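D-aminopeptidase (Bacillus subtilis, PDB 1HI9) hydrolyses N-terminal residues from peptides that contain D-amino acids, using two zinc ions per subunit inside the central chamber of a homodecamer. Local coordinates at residues A[15-18]-A[19-22]; A[31-34]-A[35-39]; A[188-191]-A[192-196]. All coordinates share one frame; numbering follows the deposited sequence.

Interaction 1. Residues A[15-18]-A[19-22]; sequences LPDD and TFVD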
ATOM      1  N   LEU A  15      23.303  21.422   0.598  1.00 32.88           N
ATOM      2  CA  LEU A  15      22.696  20.140   0.956  1.00 32.27           C
ATOM      3  C   LEU A  15      23.134  19.640   2.348  1.00 33.11           C
ATOM      4  O   LEU A  15      24.293  19.316   2.568  1.00 32.13           O
ATOM      5  CB  LEU A  15      23.028  19.095  -0.120  1.00 30.06           C
ATOM      6  CG  LEU A  15      22.952  19.590  -1.573  1.00 31.14           C
ATOM      7  CD1 LEU A  15      23.063  18.403  -2.530  1.00 30.31           C
ATOM      8  CD2 LEU A  15      21.646  20.343  -1.809  1.00 25.95           C
ATOM      9  N   PRO A  16      22.196  19.574   3.302  1.00 33.15           N
ATOM     10  CA  PRO A  16      22.493  19.123   4.664  1.00 34.35           C
ATOM     11  C   PRO A  16      22.329  17.640   4.950  1.00 35.93           C
ATOM     12  O   PRO A  16      23.059  17.081   5.769  1.00 37.02           O
ATOM     13  CB  PRO A  16      21.535  19.947   5.503  1.00 34.97           C
ATOM     14  CG  PRO A  16      20.315  19.960   4.635  1.00 35.07           C
ATOM     15  CD  PRO A  16      20.885  20.241   3.248  1.00 33.60           C
ATOM     16  N   ASP A  17      21.367  17.000   4.292  1.00 35.86           N
ATOM     17  CA  ASP A  17      21.104  15.583   4.547  1.00 35.47           C
ATOM     18  C   ASP A  17      20.724  14.787   3.305  1.00 33.54           C
ATOM     19  O   ASP A  17      20.665  15.329   2.210  1.00 34.21           O
ATOM     20  CB  ASP A  17      20.015  15.459   5.613  1.00 35.24           C
ATOM     21  CG  ASP A  17      18.753  16.220   5.245  1.00 38.18           C
ATOM     22  OD1 ASP A  17      18.371  17.144   5.998  1.00 38.03           O
ATOM     23  OD2 ASP A  17      18.140  15.888   4.203  1.00 39.80           O
ATOM     24  N   ASP A  18      20.441  13.505   3.486  1.00 34.36           N
ATOM     25  CA  ASP A  18      20.130  12.651   2.354  1.00 34.50           C
ATOM     26  C   ASP A  18      18.786  12.880   1.667  1.00 33.92           C
ATOM     27  O   ASP A  18      18.540  12.306   0.613  1.00 33.93           O
ATOM     28  CB  ASP A  18      20.282  11.178   2.749  1.00 36.08           C
ATOM     29  CG  ASP A  18      19.157  10.678   3.630  1.00 38.62           C
ATOM     30  OD1 ASP A  18      18.423  11.493   4.210  1.00 40.72           O
ATOM     31  OD2 ASP A  18      19.004   9.444   3.755  1.00 42.91           O
ATOM     32  N   THR A  19      17.918  13.710   2.237  1.00 32.16           N
ATOM     33  CA  THR A  19      16.650  13.977   1.583  1.00 32.78           C
ATOM     34  C   THR A  19      16.942  14.746   0.286  1.00 33.46           C
ATOM     35  O   THR A  19      16.091  14.830  -0.589  1.00 33.01           O
ATOM     36  CB  THR A  19      15.699  14.831   2.451  1.00 34.69           C
ATOM     37  OG1 THR A  19      16.225  16.156   2.592  1.00 35.38           O
ATOM     38  CG2 THR A  19      15.535  14.205   3.842  1.00 34.69           C
ATOM     39  N   PHE A  20      18.147  15.307   0.175  1.00 32.95           N
ATOM     40  CA  PHE A  20      18.555  16.042  -1.011  1.00 31.90           C
ATOM     41  C   PHE A  20      19.382  15.191  -1.995  1.00 32.45           C
ATOM     42  O   PHE A  20      19.599  15.606  -3.129  1.00 33.42           O
ATOM     43  CB  PHE A  20      19.398  17.273  -0.636  1.00 31.80           C
ATOM     44  CG  PHE A  20      18.635  18.373   0.049  1.00 32.18           C
ATOM     45  CD1 PHE A  20      18.289  18.265   1.388  1.00 31.73           C
ATOM     46  CD2 PHE A  20      18.267  19.525  -0.647  1.00 31.51           C
ATOM     47  CE1 PHE A  20      17.595  19.276   2.030  1.00 30.50           C
ATOM     48  CE2 PHE A  20      17.568  20.548  -0.009  1.00 29.81           C
ATOM     49  CZ  PHE A  20      17.234  20.418   1.331  1.00 30.82           C
ATOM     50  N   VAL A  21      19.853  14.018  -1.580  1.00 32.78           N
ATOM     51  CA  VAL A  21      20.679  13.199  -2.472  1.00 32.73           C
ATOM     52  C   VAL A  21      20.111  11.824  -2.793  1.00 33.64           C
ATOM     53  O   VAL A  21      20.624  11.127  -3.656  1.00 33.94           O
ATOM     54  CB  VAL A  21      22.103  12.995  -1.888  1.00 30.58           C
ATOM     55  CG1 VAL A  21      22.660  14.325  -1.417  1.00 30.63           C
ATOM     56  CG2 VAL A  21      22.066  11.994  -0.745  1.00 27.80           C
ATOM     57  N   ASP A  22      19.060  11.428  -2.096  1.00 36.12           N
ATOM     58  CA  ASP A  22      18.451  10.124  -2.325  1.00 37.89           C
ATOM     59  C   ASP A  22      17.334  10.320  -3.354  1.00 38.06           C
ATOM     60  O   ASP A  22      16.348  10.988  -3.055  1.00 37.14           O
ATOM     61  CB  ASP A  22      17.881   9.605  -1.005  1.00 40.56           C
ATOM     62  CG  ASP A  22      17.432   8.166  -1.081  1.00 44.29           C
ATOM     63  OD1 ASP A  22      16.710   7.812  -2.043  1.00 45.81           O
ATOM     64  OD2 ASP A  22      17.792   7.396  -0.161  1.00 45.34           O
TER
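Asp-18 and Phe-20 carry most of this tight turn, in which Asp-18 O accepts from both Val-21 N (3.1 Å) and Asp-22 N (2.9 Å), the first well above the carbonyl plane, the second tilted only 18° from it. On the apolar side, Pro-16 CD sits over one face of the Phe-20 ring, 4.0 Å from the centroid, a CH-pi contact in which the rigid proline offers CD hydrogens somewhat polarised by nitrogen. Leu-15 CD2 meets Phe-20 CD2 obliquely at 3.7 Å, and Asp-17 OD2 lies at the ring's edge. OD2 also closes an Asx turn: its anti lone pair takes Thr-19 N at 2.9 Å, and Thr-19 OG1 donates at 2.5 Å, nearly along the C-O axis. Beside it, Phe-20 N bonds Asp-17 O at 3.2 Å. With chi1 at 55°, Asp-17 CG lies between backbone N and carbonyl carbon, from where OD2 reaches both Thr-19 donors. An alanine at Asp-17 would leave those donors without this acceptor and is likely to let the turn relax. The chemistry suggests a loop held by a buried carboxylate and its backbone bonds; Asp-17 OD1 ties it to Asn-64 of the second subunit, and Val-21 O to the zinc ligand His-60.

Interaction 2. Residues A[31-34]-A[35-39]; sequences GRLI and MTEEA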
ATOM      1  N   GLY A  31      17.820  19.103  -5.084  1.00 36.89           N
ATOM      2  CA  GLY A  31      19.221  18.752  -4.969  1.00 36.27           C
ATOM      3  C   GLY A  31      19.943  18.633  -6.297  1.00 36.78           C
ATOM      4  O   GLY A  31      21.015  19.208  -6.464  1.00 36.52           O
ATOM      5  N   ARG A  32      19.372  17.896  -7.245  1.00 37.76           N
ATOM      6  CA  ARG A  32      20.036  17.723  -8.530  1.00 37.90           C
ATOM      7  C   ARG A  32      20.062  19.012  -9.336  1.00 38.21           C
ATOM      8  O   ARG A  32      20.907  19.189 -10.213  1.00 37.14           O
ATOM      9  CB  ARG A  32      19.386  16.595  -9.331  1.00 38.92           C
ATOM     10  CG  ARG A  32      17.985  16.852  -9.802  1.00 41.19           C
ATOM     11  CD  ARG A  32      17.449  15.626 -10.526  1.00 43.46           C
ATOM     12  NE  ARG A  32      16.102  15.864 -11.036  1.00 46.98           N
ATOM     13  CZ  ARG A  32      15.322  14.932 -11.572  1.00 47.93           C
ATOM     14  NH1 ARG A  32      15.749  13.673 -11.674  1.00 46.61           N
ATOM     15  NH2 ARG A  32      14.110  15.269 -12.004  1.00 48.93           N
ATOM     16  N   LEU A  33      19.150  19.924  -9.016  1.00 39.29           N
ATOM     17  CA  LEU A  33      19.110  21.199  -9.702  1.00 40.97           C
ATOM     18  C   LEU A  33      20.318  21.994  -9.215  1.00 40.56           C
ATOM     19  O   LEU A  33      21.102  22.523 -10.006  1.00 41.67           O
ATOM     20  CB  LEU A  33      17.820  21.944  -9.363  1.00 41.80           C
ATOM     21  CG  LEU A  33      17.271  22.881 -10.451  1.00 44.43           C
ATOM     22  CD1 LEU A  33      16.105  23.666  -9.877  1.00 44.38           C
ATOM     23  CD2 LEU A  33      18.345  23.830 -10.952  1.00 43.00           C
ATOM     24  N   ILE A  34      20.473  22.062  -7.899  1.00 40.04           N
ATOM     25  CA  ILE A  34      21.598  22.780  -7.307  1.00 38.10           C
ATOM     26  C   ILE A  34      22.920  22.146  -7.758  1.00 37.20           C
ATOM     27  O   ILE A  34      23.880  22.849  -8.078  1.00 35.42           O
ATOM     28  CB  ILE A  34      21.484  22.758  -5.769  1.00 38.82           C
ATOM     29  CG1 ILE A  34      20.202  23.487  -5.361  1.00 38.81           C
ATOM     30  CG2 ILE A  34      22.718  23.402  -5.126  1.00 37.16           C
ATOM     31  CD1 ILE A  34      19.787  23.274  -3.919  1.00 39.65           C
ATOM     32  N   MET A  35      22.952  20.817  -7.794  1.00 36.33           N
ATOM     33  CA  MET A  35      24.138  20.075  -8.214  1.00 35.89           C
ATOM     34  C   MET A  35      24.553  20.426  -9.640  1.00 36.24           C
ATOM     35  O   MET A  35      25.727  20.643  -9.920  1.00 36.03           O
ATOM     36  CB  MET A  35      23.873  18.572  -8.133  1.00 35.70           C
ATOM     37  CG  MET A  35      25.019  17.706  -8.644  1.00 34.61           C
ATOM     38  SD  MET A  35      24.574  15.971  -8.672  1.00 35.67           S
ATOM     39  CE  MET A  35      26.132  15.183  -8.899  1.00 35.96           C
ATOM     40  N   THR A  36      23.580  20.453 -10.545  1.00 37.53           N
ATOM     41  CA  THR A  36      23.857  20.776 -11.932  1.00 37.80           C
ATOM     42  C   THR A  36      24.388  22.200 -12.041  1.00 38.67           C
ATOM     43  O   THR A  36      25.366  22.458 -12.743  1.00 37.11           O
ATOM     44  CB  THR A  36      22.597  20.621 -12.791  1.00 37.88           C
ATOM     45  OG1 THR A  36      22.166  19.258 -12.741  1.00 39.23           O
ATOM     46  CG2 THR A  36      22.879  21.005 -14.242  1.00 38.42           C
ATOM     47  N   GLU A  37      23.762  23.126 -11.327  1.00 40.73           N
ATOM     48  CA  GLU A  37      24.208  24.506 -11.375  1.00 43.25           C
ATOM     49  C   GLU A  37      25.588  24.685 -10.768  1.00 42.89           C
ATOM     50  O   GLU A  37      26.385  25.475 -11.275  1.00 44.03           O
ATOM     51  CB  GLU A  37      23.183  25.405 -10.696  1.00 45.10           C
ATOM     52  CG  GLU A  37      21.882  25.432 -11.478  1.00 51.09           C
ATOM     53  CD  GLU A  37      20.858  26.362 -10.893  1.00 54.15           C
ATOM     54  OE1 GLU A  37      20.549  26.229  -9.685  1.00 56.29           O
ATOM     55  OE2 GLU A  37      20.359  27.225 -11.646  1.00 57.25           O
ATOM     56  N   GLU A  38      25.875  23.942  -9.701  1.00 43.06           N
ATOM     57  CA  GLU A  38      27.178  24.017  -9.052  1.00 42.43           C
ATOM     58  C   GLU A  38      28.257  23.620 -10.050  1.00 41.84           C
ATOM     59  O   GLU A  38      29.285  24.275 -10.151  1.00 40.78           O
ATOM     60  CB  GLU A  38      27.236  23.086  -7.834  1.00 42.36           C
ATOM     61  CG  GLU A  38      28.613  23.038  -7.171  1.00 43.16           C
ATOM     62  CD  GLU A  38      28.535  23.014  -5.644  1.00 45.46           C
ATOM     63  OE1 GLU A  38      27.804  23.841  -5.064  1.00 44.33           O
ATOM     64  OE2 GLU A  38      29.216  22.182  -5.015  1.00 47.08           O
ATOM     65  N   ALA A  39      28.002  22.549 -10.790  1.00 40.83           N
ATOM     66  CA  ALA A  39      28.947  22.081 -11.786  1.00 41.21           C
ATOM     67  C   ALA A  39      29.131  23.120 -12.896  1.00 41.93           C
ATOM     68  O   ALA A  39      30.242  23.304 -13.400  1.00 41.40           O
ATOM     69  CB  ALA A  39      28.472  20.750 -12.384  1.00 39.62           C
TER
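One turn of helix 28-48, the helix that follows the first strand of the mixed sheet, is held at Arg-32 and Thr-36 by a paired bond to a single carbonyl. Arg-32 O receives the backbone N of Thr-36 at 3.0 Å and its hydroxyl OG1 at 2.8 Å. The amide stands above the carbonyl plane, 41° out of it, whereas the hydroxyl comes end-on to the carbonyl oxygen, 161° at O. Thr-36 can do this because OG1 is anti to its own carbonyl carbon, chi1 -62°, which swings the oxygen back along the helix while CG2 takes the other branch. The hydroxyl also bonds Met-67 N, so threonine suits a buried place where a backbone amide of a loop needs a partner.

The neighbouring carbonyls take ordinary i to i+4 amide bonds: Met-35 N to Gly-31 O at 2.8 Å, Glu-37 N to Leu-33 O at 3.0 Å and Glu-38 N to Ile-34 O at 2.8 Å. On the outer side, Leu-33 and Glu-37 lie alongside, pointing the same way. Leu-33 CD2 rests 3.5 Å from Glu-37 OE1 and nearly as close to CD, so the methyl packs against the carboxylate while the extended Glu-37 chain keeps its aliphatic part near the helix.

The other sides are specialised. Met-35, unbranched and flexible, extends to Met-9 and Leu-66, with its side chain about 5 Å from that of the zinc ligand His-60. Glu-38 OE1 is shared by Ser-13 OG and Arg-190 NH1, and Arg-32 NH1 reaches Asn-27 OD1 of the fourth subunit. The setting is a beta-alpha-beta crossover: helix 28-48 joins the adjacent parallel strands 2-7 and 53-58, with Glu-38 and Ala-39 resting on strand 97-103.

Interaction 3. Residues A[188-191]-A[192-196]; sequences AKRG and RLLTE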
ATOM      1  N   ALA A 188      24.621  31.668  -4.629  1.00 58.69           N
ATOM      2  CA  ALA A 188      25.393  32.647  -5.386  1.00 58.27           C
ATOM      3  C   ALA A 188      26.784  32.836  -4.792  1.00 56.98           C
ATOM      4  O   ALA A 188      27.752  33.016  -5.524  1.00 56.96           O
ATOM      5  CB  ALA A 188      24.652  33.983  -5.412  1.00 59.11           C
ATOM      6  N   LYS A 189      26.868  32.793  -3.465  1.00 55.53           N
ATOM      7  CA  LYS A 189      28.129  32.976  -2.754  1.00 54.15           C
ATOM      8  C   LYS A 189      29.081  31.819  -3.044  1.00 52.96           C
ATOM      9  O   LYS A 189      30.272  32.016  -3.269  1.00 52.97           O
ATOM     10  CB  LYS A 189      27.868  33.070  -1.250  1.00 54.65           C
ATOM     11  CG  LYS A 189      28.543  34.241  -0.556  1.00 56.60           C
ATOM     12  CD  LYS A 189      28.211  34.247   0.924  1.00 58.84           C
ATOM     13  CE  LYS A 189      28.818  35.440   1.637  1.00 61.56           C
ATOM     14  NZ  LYS A 189      28.266  36.723   1.121  1.00 62.72           N
ATOM     15  N   ARG A 190      28.545  30.608  -3.030  1.00 51.07           N
ATOM     16  CA  ARG A 190      29.335  29.422  -3.300  1.00 51.97           C
ATOM     17  C   ARG A 190      29.822  29.486  -4.747  1.00 50.46           C
ATOM     18  O   ARG A 190      30.904  28.997  -5.080  1.00 48.98           O
ATOM     19  CB  ARG A 190      28.469  28.182  -3.130  1.00 54.37           C
ATOM     20  CG  ARG A 190      27.690  27.877  -4.395  1.00 60.95           C
ATOM     21  CD  ARG A 190      26.312  27.327  -4.137  1.00 64.70           C
ATOM     22  NE  ARG A 190      25.534  27.177  -5.376  1.00 67.47           N
ATOM     23  CZ  ARG A 190      25.921  26.474  -6.444  1.00 66.32           C
ATOM     24  NH1 ARG A 190      27.092  25.852  -6.449  1.00 63.84           N
ATOM     25  NH2 ARG A 190      25.111  26.363  -7.493  1.00 65.80           N
ATOM     26  N   GLY A 191      28.992  30.079  -5.601  1.00 49.53           N
ATOM     27  CA  GLY A 191      29.316  30.207  -7.009  1.00 49.04           C
ATOM     28  C   GLY A 191      30.585  31.001  -7.221  1.00 48.28           C
ATOM     29  O   GLY A 191      31.444  30.616  -8.015  1.00 47.90           O
ATOM     30  N   ARG A 192      30.699  32.121  -6.517  1.00 48.38           N
ATOM     31  CA  ARG A 192      31.887  32.953  -6.634  1.00 50.07           C
ATOM     32  C   ARG A 192      33.081  32.148  -6.148  1.00 48.35           C
ATOM     33  O   ARG A 192      34.097  32.054  -6.836  1.00 46.63           O
ATOM     34  CB  ARG A 192      31.747  34.213  -5.786  1.00 53.63           C
ATOM     35  CG  ARG A 192      30.569  35.083  -6.147  1.00 57.77           C
ATOM     36  CD  ARG A 192      30.547  36.273  -5.205  1.00 61.18           C
ATOM     37  NE  ARG A 192      29.220  36.829  -5.149  1.00 65.30           N
ATOM     38  CZ  ARG A 192      28.427  37.030  -4.099  1.00 66.20           C
ATOM     39  NH1 ARG A 192      28.752  36.736  -2.845  1.00 65.44           N
ATOM     40  NH2 ARG A 192      27.243  37.545  -4.362  1.00 67.28           N
ATOM     41  N   LEU A 193      32.942  31.561  -4.962  1.00 46.77           N
ATOM     42  CA  LEU A 193      34.005  30.756  -4.387  1.00 45.29           C
ATOM     43  C   LEU A 193      34.498  29.723  -5.395  1.00 44.78           C
ATOM     44  O   LEU A 193      35.699  29.614  -5.650  1.00 44.32           O
ATOM     45  CB  LEU A 193      33.517  30.054  -3.120  1.00 44.67           C
ATOM     46  CG  LEU A 193      34.566  29.157  -2.432  1.00 46.23           C
ATOM     47  CD1 LEU A 193      35.806  29.987  -2.091  1.00 43.96           C
ATOM     48  CD2 LEU A 193      33.980  28.536  -1.174  1.00 43.53           C
ATOM     49  N   LEU A 194      33.568  28.974  -5.974  1.00 45.12           N
ATOM     50  CA  LEU A 194      33.922  27.946  -6.950  1.00 44.90           C
ATOM     51  C   LEU A 194      34.580  28.562  -8.180  1.00 45.85           C
ATOM     52  O   LEU A 194      35.556  28.025  -8.705  1.00 44.50           O
ATOM     53  CB  LEU A 194      32.675  27.153  -7.356  1.00 43.94           C
ATOM     54  CG  LEU A 194      32.057  26.279  -6.244  1.00 43.67           C
ATOM     55  CD1 LEU A 194      30.679  25.780  -6.652  1.00 41.63           C
ATOM     56  CD2 LEU A 194      32.985  25.116  -5.958  1.00 43.38           C
ATOM     57  N   THR A 195      34.043  29.694  -8.633  1.00 47.12           N
ATOM     58  CA  THR A 195      34.586  30.391  -9.792  1.00 47.79           C
ATOM     59  C   THR A 195      36.040  30.809  -9.562  1.00 48.98           C
ATOM     60  O   THR A 195      36.915  30.523 -10.383  1.00 47.91           O
ATOM     61  CB  THR A 195      33.757  31.641 -10.122  1.00 47.87           C
ATOM     62  OG1 THR A 195      32.418  31.244 -10.426  1.00 47.44           O
ATOM     63  CG2 THR A 195      34.350  32.372 -11.329  1.00 47.56           C
ATOM     64  N   GLU A 196      36.289  31.485  -8.441  1.00 50.35           N
ATOM     65  CA  GLU A 196      37.636  31.937  -8.099  1.00 50.69           C
ATOM     66  C   GLU A 196      38.575  30.747  -7.920  1.00 49.96           C
ATOM     67  O   GLU A 196      39.653  30.701  -8.511  1.00 50.27           O
ATOM     68  CB  GLU A 196      37.616  32.753  -6.805  1.00 53.36           C
ATOM     69  CG  GLU A 196      36.562  33.848  -6.766  1.00 57.20           C
ATOM     70  CD  GLU A 196      36.499  34.560  -5.415  1.00 60.27           C
ATOM     71  OE1 GLU A 196      36.571  33.866  -4.370  1.00 61.94           O
ATOM     72  OE2 GLU A 196      36.366  35.810  -5.399  1.00 61.24           O
TER
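Gly-191 O is gripped twice by Thr-195, once by the backbone N at 2.8 Å and once by the hydroxyl OG1 at 2.7 Å. The two donors arrive from opposite faces of the carbonyl plane, the hydroxyl 38° out of it. In Thr-195 a chi1 of -61° sets OG1 beside its own backbone N, facing back down the helix, and the oxygen thereby finds an acceptor without leaving it.

The remaining carbonyls of this turn of helix 187-203 each meet the amide four residues on. Lys-189 O takes Leu-193 N in an almost straight bond, 177° at the hydrogen, Arg-190 O takes Leu-194 N at 2.8 Å, and Ala-188 O takes Arg-192 N at 3.2 Å. Beyond the turn, Lys-189 N bonds Ser-186 OG and Leu-194 O bonds Thr-198 OG1.

Among the side chains, Leu-194 leans over the turn, its CG 3.2 Å from Arg-190 O and its CD1 3.6 Å from Arg-190 NH1. This branched hydrocarbon belongs here, since it also packs on strands 148-152 and 169-176. Arg-192 runs extended back toward the preceding turn, with Ala-188 O over one face of its guanidinium and NH1 3.4 Å from Lys-189 CG. Lys-189 NZ stands at the edge of that group, 4.0 Å from NH1. Hence the chemistry sorts the charges: that of buried Arg-190 is probably balanced by its NH1 salt bridge to Glu-38 OE1 of helix 28-48, and that of Lys-189 by Glu-74 of the second subunit, which would be expected to soften the repulsion from Arg-192.

In the fold
The three contacts follow in series, none enclosing or crossing another, and each closes only a short local span. Interaction 1 shapes the loop after strand 2-7, beside the zinc site. The chain then enters helix 28-48, where interaction 2 forms; Leu-15 CD2 meets Ile-34 CD1 at 4.1 Å, laying the loop on the helix. Much later, interaction 3 lies on helix 187-203, which comes back to the same helix: residues 35-39 and 188-191 are joined by the charged pair across the helix interface, and Leu-194 CD1 packs on Glu-38 CG at 3.5 Å. Interactions 1 and 3 do not touch, their nearest atoms being about 8 Å apart, so interaction 2 connects them.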